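Local structure of oligogalacturonate lyase (Vibrio parahaemolyticus RIMD 2210633, 3C5M) at residues Ala216-Val221 and Met252-Tyr257; Lys230-Ala235 and Val265-Asn270. The protein is an oligogalacturonate lyase, a manganese-binding seven-bladed beta-propeller enzyme that probably cleaves short pectin-derived oligogalacturonides by beta-elimination. All coordinates share one frame; numbering follows the deposited sequence.

Contact 1 (Ala216-Val221 and Met252-Tyr257); sequences ARMWLV and MAYVSY
Met218 and Tyr254 mark the closest approach of the two backbones, their CA atoms 8.9 Å apart, so 216-221 and 252-257 meet through side chains alone, strand 252-257 belonging to a different sheet from strand 219-221. Met218, a selenomethionine, reaches over one face of the Tyr254 phenol. Its SE sits 4.1 Å from the centroid of the Tyr254 ring and 27° off the normal, displaced toward the root of the side chain: the nearest ring atom is Tyr254 CG, 3.7 Å from Met218 SE. Tyr254 chi1 of 64° places the ring beside the Met218 side chain, and chi2 of -83° turns its face to the selenium. The phenol is held at its far end too, since Tyr254 OH is hydrogen-bonded to Lys232 NZ.

Two residues on in 216-221 and two back in 252-257, Leu220 meets Met252, also a selenomethionine; the side chains run antiparallel and touch at methyl groups, Leu220 CD1 lying 3.9 Å from Met252 CE. The Met252 chain leaves with CG anti to the backbone N, then bends at chi2 and chi3, bringing CE round to the leucine. All four residues are buried; Ile231 adds to the apolar packing on both methionines, and Trp245 packs against Met252.

On the 216-221 side, Trp219 NE1 donates back to Ala216 O at 2.8 Å, from above the carbonyl plane, bridging the inverse gamma turn centred on Met218. The Met218-Tyr254 pair is a Met-aromatic contact, with the Leu220-Met252 packing beside it, in the interface between successive blades of the seven-bladed beta-propeller.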
ATOM      1  N   ALA A 216      12.299   1.019 -17.766  1.00 72.19           N
ATOM      2  CA  ALA A 216      10.861   1.096 -17.527  1.00 69.21           C
ATOM      3  C   ALA A 216      10.540   0.289 -16.281  1.00 68.77           C
ATOM      4  O   ALA A 216      11.234  -0.680 -15.972  1.00 70.01           O
ATOM      5  CB  ALA A 216      10.094   0.545 -18.721  1.00 69.05           C
ATOM      6  N   ARG A 217       9.505   0.683 -15.551  1.00 67.89           N
ATOM      7  CA  ARG A 217       9.146  -0.068 -14.357  1.00 66.61           C
ATOM      8  C   ARG A 217       7.844  -0.830 -14.531  1.00 65.92           C
ATOM      9  O   ARG A 217       7.614  -1.829 -13.864  1.00 68.61           O
ATOM     10  CB  ARG A 217       9.053   0.853 -13.145  1.00 67.92           C
ATOM     11  CG  ARG A 217       8.225   2.111 -13.331  1.00 55.90           C
ATOM     12  CD  ARG A 217       7.633   2.500 -11.980  1.00 57.77           C
ATOM     13  NE  ARG A 217       8.599   2.295 -10.902  1.00 51.67           N
ATOM     14  CZ  ARG A 217       8.280   2.026  -9.639  1.00 44.93           C
ATOM     15  NH1 ARG A 217       7.010   1.926  -9.285  1.00 45.66           N
ATOM     16  NH2 ARG A 217       9.231   1.850  -8.730  1.00 38.88           N
HETATM   17  N   MSE A 218       6.997  -0.359 -15.438  1.00 65.68           N
HETATM   18  CA  MSE A 218       5.723  -1.008 -15.689  1.00 66.69           C
HETATM   19  C   MSE A 218       5.950  -2.397 -16.274  1.00 63.22           C
HETATM   20  O   MSE A 218       5.935  -2.565 -17.490  1.00 70.33           O
HETATM   21  CB  MSE A 218       4.895  -0.178 -16.679  1.00 82.26           C
HETATM   22  CG  MSE A 218       4.581   1.273 -16.254  1.00 86.10           C
HETATM   23 SE   MSE A 218       3.261   1.435 -14.816  1.00 66.30          SE
HETATM   24  CE  MSE A 218       4.545   1.475 -13.358  1.00 78.96           C
ATOM     25  N   TRP A 219       6.167  -3.395 -15.429  1.00 54.21           N
ATOM     26  CA  TRP A 219       6.369  -4.740 -15.945  1.00 52.42           C
ATOM     27  C   TRP A 219       5.266  -5.721 -15.578  1.00 50.17           C
ATOM     28  O   TRP A 219       4.537  -5.527 -14.601  1.00 49.13           O
ATOM     29  CB  TRP A 219       7.707  -5.303 -15.488  1.00 51.69           C
ATOM     30  CG  TRP A 219       8.866  -4.694 -16.169  1.00 47.30           C
ATOM     31  CD1 TRP A 219       9.554  -3.585 -15.788  1.00 46.03           C
ATOM     32  CD2 TRP A 219       9.488  -5.164 -17.364  1.00 50.62           C
ATOM     33  NE1 TRP A 219      10.575  -3.336 -16.670  1.00 47.56           N
ATOM     34  CE2 TRP A 219      10.558  -4.294 -17.648  1.00 48.93           C
ATOM     35  CE3 TRP A 219       9.249  -6.243 -18.221  1.00 57.44           C
ATOM     36  CZ2 TRP A 219      11.387  -4.464 -18.755  1.00 35.80           C
ATOM     37  CZ3 TRP A 219      10.073  -6.413 -19.324  1.00 48.59           C
ATOM     38  CH2 TRP A 219      11.129  -5.529 -19.578  1.00 45.20           C
ATOM     39  N   LEU A 220       5.162  -6.780 -16.378  1.00 49.47           N
ATOM     40  CA  LEU A 220       4.159  -7.837 -16.194  1.00 47.17           C
ATOM     41  C   LEU A 220       4.781  -9.178 -16.591  1.00 39.51           C
ATOM     42  O   LEU A 220       5.664  -9.231 -17.439  1.00 42.47           O
ATOM     43  CB  LEU A 220       2.927  -7.553 -17.067  1.00 36.74           C
ATOM     44  CG  LEU A 220       1.570  -7.470 -16.370  1.00 43.93           C
ATOM     45  CD1 LEU A 220       1.620  -6.382 -15.310  1.00 41.54           C
ATOM     46  CD2 LEU A 220       0.460  -7.179 -17.387  1.00 25.03           C
ATOM     47  N   VAL A 221       4.336 -10.256 -15.965  1.00 40.23           N
ATOM     48  CA  VAL A 221       4.863 -11.579 -16.273  1.00 44.90           C
ATOM     49  C   VAL A 221       3.864 -12.625 -15.785  1.00 50.10           C
ATOM     50  O   VAL A 221       3.185 -12.407 -14.785  1.00 52.81           O
ATOM     51  CB  VAL A 221       6.222 -11.811 -15.582  1.00 41.19           C
ATOM     52  CG1 VAL A 221       6.080 -11.647 -14.079  1.00 36.88           C
ATOM     53  CG2 VAL A 221       6.733 -13.196 -15.909  1.00 47.38           C
HETATM   54  N   MSE A 252      -4.433  -1.757 -14.815  1.00 48.14           N
HETATM   55  CA  MSE A 252      -3.278  -1.334 -14.028  1.00 46.08           C
HETATM   56  C   MSE A 252      -3.231   0.184 -14.102  1.00 48.42           C
HETATM   57  O   MSE A 252      -2.832   0.734 -15.122  1.00 51.80           O
HETATM   58  CB  MSE A 252      -1.986  -1.898 -14.623  1.00 46.96           C
HETATM   59  CG  MSE A 252      -0.697  -1.421 -13.951  1.00 50.10           C
HETATM   60 SE   MSE A 252      -0.400  -2.169 -12.190  1.00 69.73          SE
HETATM   61  CE  MSE A 252       0.632  -3.749 -12.668  1.00 74.03           C
ATOM     62  N   ALA A 253      -3.641   0.862 -13.034  1.00 42.87           N
ATOM     63  CA  ALA A 253      -3.621   2.318 -13.025  1.00 40.30           C
ATOM     64  C   ALA A 253      -2.270   2.862 -12.575  1.00 43.68           C
ATOM     65  O   ALA A 253      -1.618   2.288 -11.700  1.00 39.30           O
ATOM     66  CB  ALA A 253      -4.726   2.862 -12.121  1.00 36.65           C
ATOM     67  N   TYR A 254      -1.847   3.965 -13.188  1.00 41.99           N
ATOM     68  CA  TYR A 254      -0.595   4.608 -12.813  1.00 37.32           C
ATOM     69  C   TYR A 254      -0.584   6.094 -13.179  1.00 34.51           C
ATOM     70  O   TYR A 254      -1.540   6.616 -13.744  1.00 27.71           O
ATOM     71  CB  TYR A 254       0.590   3.895 -13.456  1.00 33.17           C
ATOM     72  CG  TYR A 254       0.600   3.960 -14.956  1.00 40.18           C
ATOM     73  CD1 TYR A 254      -0.148   3.063 -15.721  1.00 41.33           C
ATOM     74  CD2 TYR A 254       1.319   4.961 -15.619  1.00 34.40           C
ATOM     75  CE1 TYR A 254      -0.183   3.165 -17.110  1.00 38.99           C
ATOM     76  CE2 TYR A 254       1.288   5.072 -16.998  1.00 40.66           C
ATOM     77  CZ  TYR A 254       0.535   4.176 -17.739  1.00 42.11           C
ATOM     78  OH  TYR A 254       0.482   4.323 -19.105  1.00 45.75           O
ATOM     79  N   VAL A 255       0.506   6.768 -12.837  1.00 36.89           N
ATOM     80  CA  VAL A 255       0.656   8.189 -13.110  1.00 40.33           C
ATOM     81  C   VAL A 255       1.901   8.448 -13.944  1.00 42.99           C
ATOM     82  O   VAL A 255       2.972   7.915 -13.663  1.00 46.58           O
ATOM     83  CB  VAL A 255       0.788   8.985 -11.802  1.00 47.11           C
ATOM     84  CG1 VAL A 255       0.987  10.466 -12.106  1.00 45.11           C
ATOM     85  CG2 VAL A 255      -0.446   8.767 -10.942  1.00 49.43           C
ATOM     86  N   SER A 256       1.767   9.278 -14.968  1.00 49.57           N
ATOM     87  CA  SER A 256       2.905   9.592 -15.815  1.00 54.27           C
ATOM     88  C   SER A 256       3.141  11.093 -15.865  1.00 56.68           C
ATOM     89  O   SER A 256       2.204  11.882 -15.724  1.00 52.77           O
ATOM     90  CB  SER A 256       2.682   9.054 -17.231  1.00 56.13           C
ATOM     91  OG  SER A 256       1.565   9.668 -17.844  1.00 61.20           O
ATOM     92  N   TYR A 257       4.402  11.474 -16.059  1.00 63.40           N
ATOM     93  CA  TYR A 257       4.797  12.878 -16.139  1.00 68.21           C
ATOM     94  C   TYR A 257       5.732  13.081 -17.316  1.00 66.69           C
ATOM     95  O   TYR A 257       6.732  12.385 -17.452  1.00 69.27           O
ATOM     96  CB  TYR A 257       5.491  13.322 -14.843  1.00 75.86           C
ATOM     97  CG  TYR A 257       5.926  14.783 -14.836  1.00 90.39           C
ATOM     98  CD1 TYR A 257       7.150  15.179 -15.394  1.00 90.11           C
ATOM     99  CD2 TYR A 257       5.097  15.776 -14.304  1.00 92.71           C
ATOM    100  CE1 TYR A 257       7.535  16.527 -15.423  1.00 84.50           C
ATOM    101  CE2 TYR A 257       5.474  17.126 -14.332  1.00 88.51           C
ATOM    102  CZ  TYR A 257       6.692  17.492 -14.894  1.00 89.64           C
ATOM    103  OH  TYR A 257       7.052  18.822 -14.944  1.00 90.97           O
TER

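Contact 2 (Lys230-Ala235 and Val265-Asn270); sequences KIKEHA and VIYKAN
Lys232 lays its ammonium over one face of the Tyr267 ring, a cation-pi contact in which NZ stands 4.1 Å from the Tyr267 centroid and 23° off the normal. The nitrogen is shifted toward the rim, and Tyr267 CE1, 3.8 Å from Lys232 NZ, is the nearest ring atom. The lysine chain comes in roughly perpendicular to the tyrosine side chain. It runs extended from chi1 to chi3, with CG anti to the backbone N (-167°), and turns only at its last torsion, chi4 68°, to set NZ above the ring. There Lys232 NZ also donates a hydrogen bond to a water 3.0 Å from it, which has a weak link to Tyr267 OH. The strongest polar partner of Lys232 NZ is Tyr254 OH, with Glu238 a long, weak ion pair; these oxygens probably help to stabilise the charge.

The setting is a junction between two propeller blades: 230-235 is the loop leaving the outermost strand of one four-stranded sheet, and strand 264-269 is the third of the next. Deeper in, Ile231 meets Ala269 by its branch methyl, Ile231 CG2 lying 3.3 Å from Ala269 CB. That methyl is anti to the backbone N of Ile231, while CG1 stands anti to the carbonyl carbon. Asn276, on the neighbouring strand 276-281, touches Ile231, Lys232 and Ala269.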
ATOM      1  N   LYS A 230       6.644  -5.289 -20.952  1.00 46.59           N
ATOM      2  CA  LYS A 230       6.439  -3.994 -20.329  1.00 45.58           C
ATOM      3  C   LYS A 230       5.033  -3.496 -20.633  1.00 40.59           C
ATOM      4  O   LYS A 230       4.582  -3.570 -21.766  1.00 55.11           O
ATOM      5  CB  LYS A 230       7.490  -3.005 -20.828  1.00 41.53           C
ATOM      6  CG  LYS A 230       7.647  -2.995 -22.328  1.00 63.08           C
ATOM      7  CD  LYS A 230       8.649  -1.943 -22.774  1.00 61.88           C
ATOM      8  CE  LYS A 230      10.020  -2.190 -22.176  1.00 59.82           C
ATOM      9  NZ  LYS A 230      10.967  -1.111 -22.552  1.00 53.16           N
ATOM     10  N   ILE A 231       4.347  -3.004 -19.606  1.00 42.16           N
ATOM     11  CA  ILE A 231       2.978  -2.506 -19.729  1.00 45.26           C
ATOM     12  C   ILE A 231       2.822  -1.425 -20.801  1.00 48.90           C
ATOM     13  O   ILE A 231       1.875  -1.446 -21.592  1.00 48.41           O
ATOM     14  CB  ILE A 231       2.479  -1.947 -18.363  1.00 43.35           C
ATOM     15  CG1 ILE A 231       2.430  -3.071 -17.330  1.00 29.95           C
ATOM     16  CG2 ILE A 231       1.106  -1.304 -18.520  1.00 41.30           C
ATOM     17  CD1 ILE A 231       2.011  -2.634 -15.950  1.00 42.86           C
ATOM     18  N   LYS A 232       3.758  -0.484 -20.827  1.00 52.58           N
ATOM     19  CA  LYS A 232       3.711   0.616 -21.783  1.00 52.14           C
ATOM     20  C   LYS A 232       5.043   0.688 -22.510  1.00 52.54           C
ATOM     21  O   LYS A 232       6.068   0.274 -21.975  1.00 40.87           O
ATOM     22  CB  LYS A 232       3.450   1.929 -21.034  1.00 49.52           C
ATOM     23  CG  LYS A 232       3.057   3.126 -21.881  1.00 46.78           C
ATOM     24  CD  LYS A 232       3.081   4.399 -21.022  1.00 46.33           C
ATOM     25  CE  LYS A 232       2.355   5.585 -21.672  1.00 55.83           C
ATOM     26  NZ  LYS A 232       0.874   5.406 -21.777  1.00 55.06           N
ATOM     27  N   GLU A 233       5.014   1.203 -23.736  1.00 66.97           N
ATOM     28  CA  GLU A 233       6.214   1.345 -24.553  1.00 74.90           C
ATOM     29  C   GLU A 233       7.148   2.402 -23.963  1.00 80.58           C
ATOM     30  O   GLU A 233       8.345   2.394 -24.248  1.00 85.20           O
ATOM     31  CB  GLU A 233       5.843   1.747 -25.989  1.00 83.52           C
ATOM     32  CG  GLU A 233       7.051   1.990 -26.913  1.00 87.79           C
ATOM     33  CD  GLU A 233       6.716   2.781 -28.193  1.00 89.00           C
ATOM     34  OE1 GLU A 233       7.660   3.126 -28.938  1.00 88.93           O
ATOM     35  OE2 GLU A 233       5.525   3.060 -28.459  1.00 75.94           O
ATOM     36  N   HIS A 234       6.599   3.305 -23.149  1.00 81.09           N
ATOM     37  CA  HIS A 234       7.378   4.376 -22.523  1.00 84.95           C
ATOM     38  C   HIS A 234       7.895   5.376 -23.564  1.00 87.20           C
ATOM     39  O   HIS A 234       8.836   5.090 -24.307  1.00 86.56           O
ATOM     40  CB  HIS A 234       8.543   3.776 -21.711  1.00 90.68           C
ATOM     41  CG  HIS A 234       9.674   4.729 -21.453  1.00 94.94           C
ATOM     42  ND1 HIS A 234      10.685   4.952 -22.364  1.00100.25           N
ATOM     43  CD2 HIS A 234       9.950   5.518 -20.387  1.00 93.45           C
ATOM     44  CE1 HIS A 234      11.536   5.835 -21.870  1.00 96.91           C
ATOM     45  NE2 HIS A 234      11.112   6.195 -20.673  1.00 95.17           N
ATOM     46  N   ALA A 235       7.263   6.543 -23.622  1.00 87.15           N
ATOM     47  CA  ALA A 235       7.659   7.586 -24.564  1.00 89.57           C
ATOM     48  C   ALA A 235       8.887   8.320 -24.027  1.00 94.81           C
ATOM     49  O   ALA A 235       9.023   8.510 -22.814  1.00 94.71           O
ATOM     50  CB  ALA A 235       6.510   8.569 -24.776  1.00 85.56           C
ATOM     51  N   VAL A 265      -0.698  13.027 -15.392  1.00 52.47           N
ATOM     52  CA  VAL A 265      -1.968  12.429 -15.782  1.00 56.79           C
ATOM     53  C   VAL A 265      -2.071  10.952 -15.426  1.00 53.53           C
ATOM     54  O   VAL A 265      -1.123  10.190 -15.606  1.00 50.91           O
ATOM     55  CB  VAL A 265      -2.221  12.596 -17.294  1.00 61.09           C
ATOM     56  CG1 VAL A 265      -2.470  14.049 -17.611  1.00 68.44           C
ATOM     57  CG2 VAL A 265      -1.032  12.097 -18.082  1.00 65.75           C
ATOM     58  N   ILE A 266      -3.234  10.560 -14.912  1.00 44.14           N
ATOM     59  CA  ILE A 266      -3.483   9.181 -14.525  1.00 41.46           C
ATOM     60  C   ILE A 266      -3.743   8.344 -15.771  1.00 46.19           C
ATOM     61  O   ILE A 266      -4.364   8.808 -16.723  1.00 40.33           O
ATOM     62  CB  ILE A 266      -4.703   9.080 -13.606  1.00 41.56           C
ATOM     63  CG1 ILE A 266      -4.528  10.011 -12.406  1.00 39.77           C
ATOM     64  CG2 ILE A 266      -4.887   7.646 -13.150  1.00 46.93           C
ATOM     65  CD1 ILE A 266      -5.719  10.052 -11.465  1.00 33.94           C
ATOM     66  N   TYR A 267      -3.274   7.104 -15.753  1.00 44.64           N
ATOM     67  CA  TYR A 267      -3.435   6.214 -16.888  1.00 45.93           C
ATOM     68  C   TYR A 267      -3.929   4.849 -16.460  1.00 42.15           C
ATOM     69  O   TYR A 267      -3.609   4.391 -15.372  1.00 41.04           O
ATOM     70  CB  TYR A 267      -2.093   6.051 -17.607  1.00 53.88           C
ATOM     71  CG  TYR A 267      -1.838   7.037 -18.718  1.00 62.16           C
ATOM     72  CD1 TYR A 267      -2.310   6.798 -20.009  1.00 66.20           C
ATOM     73  CD2 TYR A 267      -1.127   8.211 -18.486  1.00 62.41           C
ATOM     74  CE1 TYR A 267      -2.075   7.702 -21.040  1.00 64.52           C
ATOM     75  CE2 TYR A 267      -0.890   9.120 -19.511  1.00 61.59           C
ATOM     76  CZ  TYR A 267      -1.365   8.860 -20.783  1.00 65.68           C
ATOM     77  OH  TYR A 267      -1.122   9.753 -21.800  1.00 66.51           O
ATOM     78  N   LYS A 268      -4.714   4.208 -17.319  1.00 50.47           N
ATOM     79  CA  LYS A 268      -5.222   2.861 -17.056  1.00 47.54           C
ATOM     80  C   LYS A 268      -4.708   1.956 -18.169  1.00 44.82           C
ATOM     81  O   LYS A 268      -4.892   2.251 -19.345  1.00 46.93           O
ATOM     82  CB  LYS A 268      -6.756   2.830 -17.056  1.00 57.80           C
ATOM     83  CG  LYS A 268      -7.424   3.201 -15.734  1.00 62.41           C
ATOM     84  CD  LYS A 268      -8.953   3.038 -15.811  1.00 62.94           C
ATOM     85  CE  LYS A 268      -9.631   3.386 -14.480  1.00 59.44           C
ATOM     86  NZ  LYS A 268     -11.116   3.439 -14.585  1.00 55.35           N
ATOM     87  N   ALA A 269      -4.063   0.858 -17.793  1.00 46.00           N
ATOM     88  CA  ALA A 269      -3.533  -0.091 -18.766  1.00 44.09           C
ATOM     89  C   ALA A 269      -4.302  -1.411 -18.701  1.00 45.41           C
ATOM     90  O   ALA A 269      -4.490  -1.969 -17.627  1.00 47.48           O
ATOM     91  CB  ALA A 269      -2.064  -0.341 -18.493  1.00 38.34           C
ATOM     92  N   ASN A 270      -4.740  -1.910 -19.854  1.00 46.05           N
ATOM     93  CA  ASN A 270      -5.469  -3.174 -19.926  1.00 48.36           C
ATOM     94  C   ASN A 270      -4.475  -4.328 -19.742  1.00 49.48           C
ATOM     95  O   ASN A 270      -3.569  -4.484 -20.552  1.00 56.25           O
ATOM     96  CB  ASN A 270      -6.150  -3.291 -21.289  1.00 53.88           C
ATOM     97  CG  ASN A 270      -7.019  -4.523 -21.404  1.00 51.39           C
ATOM     98  OD1 ASN A 270      -6.554  -5.647 -21.218  1.00 53.92           O
ATOM     99  ND2 ASN A 270      -8.291  -4.319 -21.718  1.00 56.27           N
TER
HETATM  100  O   HOH W   1       0.882   7.761 -23.674  1.00 33.43           O

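How the contacts relate
Both contacts join the same two neighbouring blades, and the centres of the contacts are about 6 Å apart. Contact 1 lies in the buried part of the interface and is apolar and selenium-aromatic; contact 2, farther from the chain's centre, is only partly buried and brings in a charged amine and a water. Backbone bonds tie them together: Met218 O is 2.7 Å from Ile231 N on one blade, and Tyr254 O is 2.7 Å from Tyr267 N between adjacent antiparallel strands on the other, both probable hydrogen bonds. On that second blade Ser256 OG also packs against the Tyr267 ring at CE2. Neither contact lies at the manganese site.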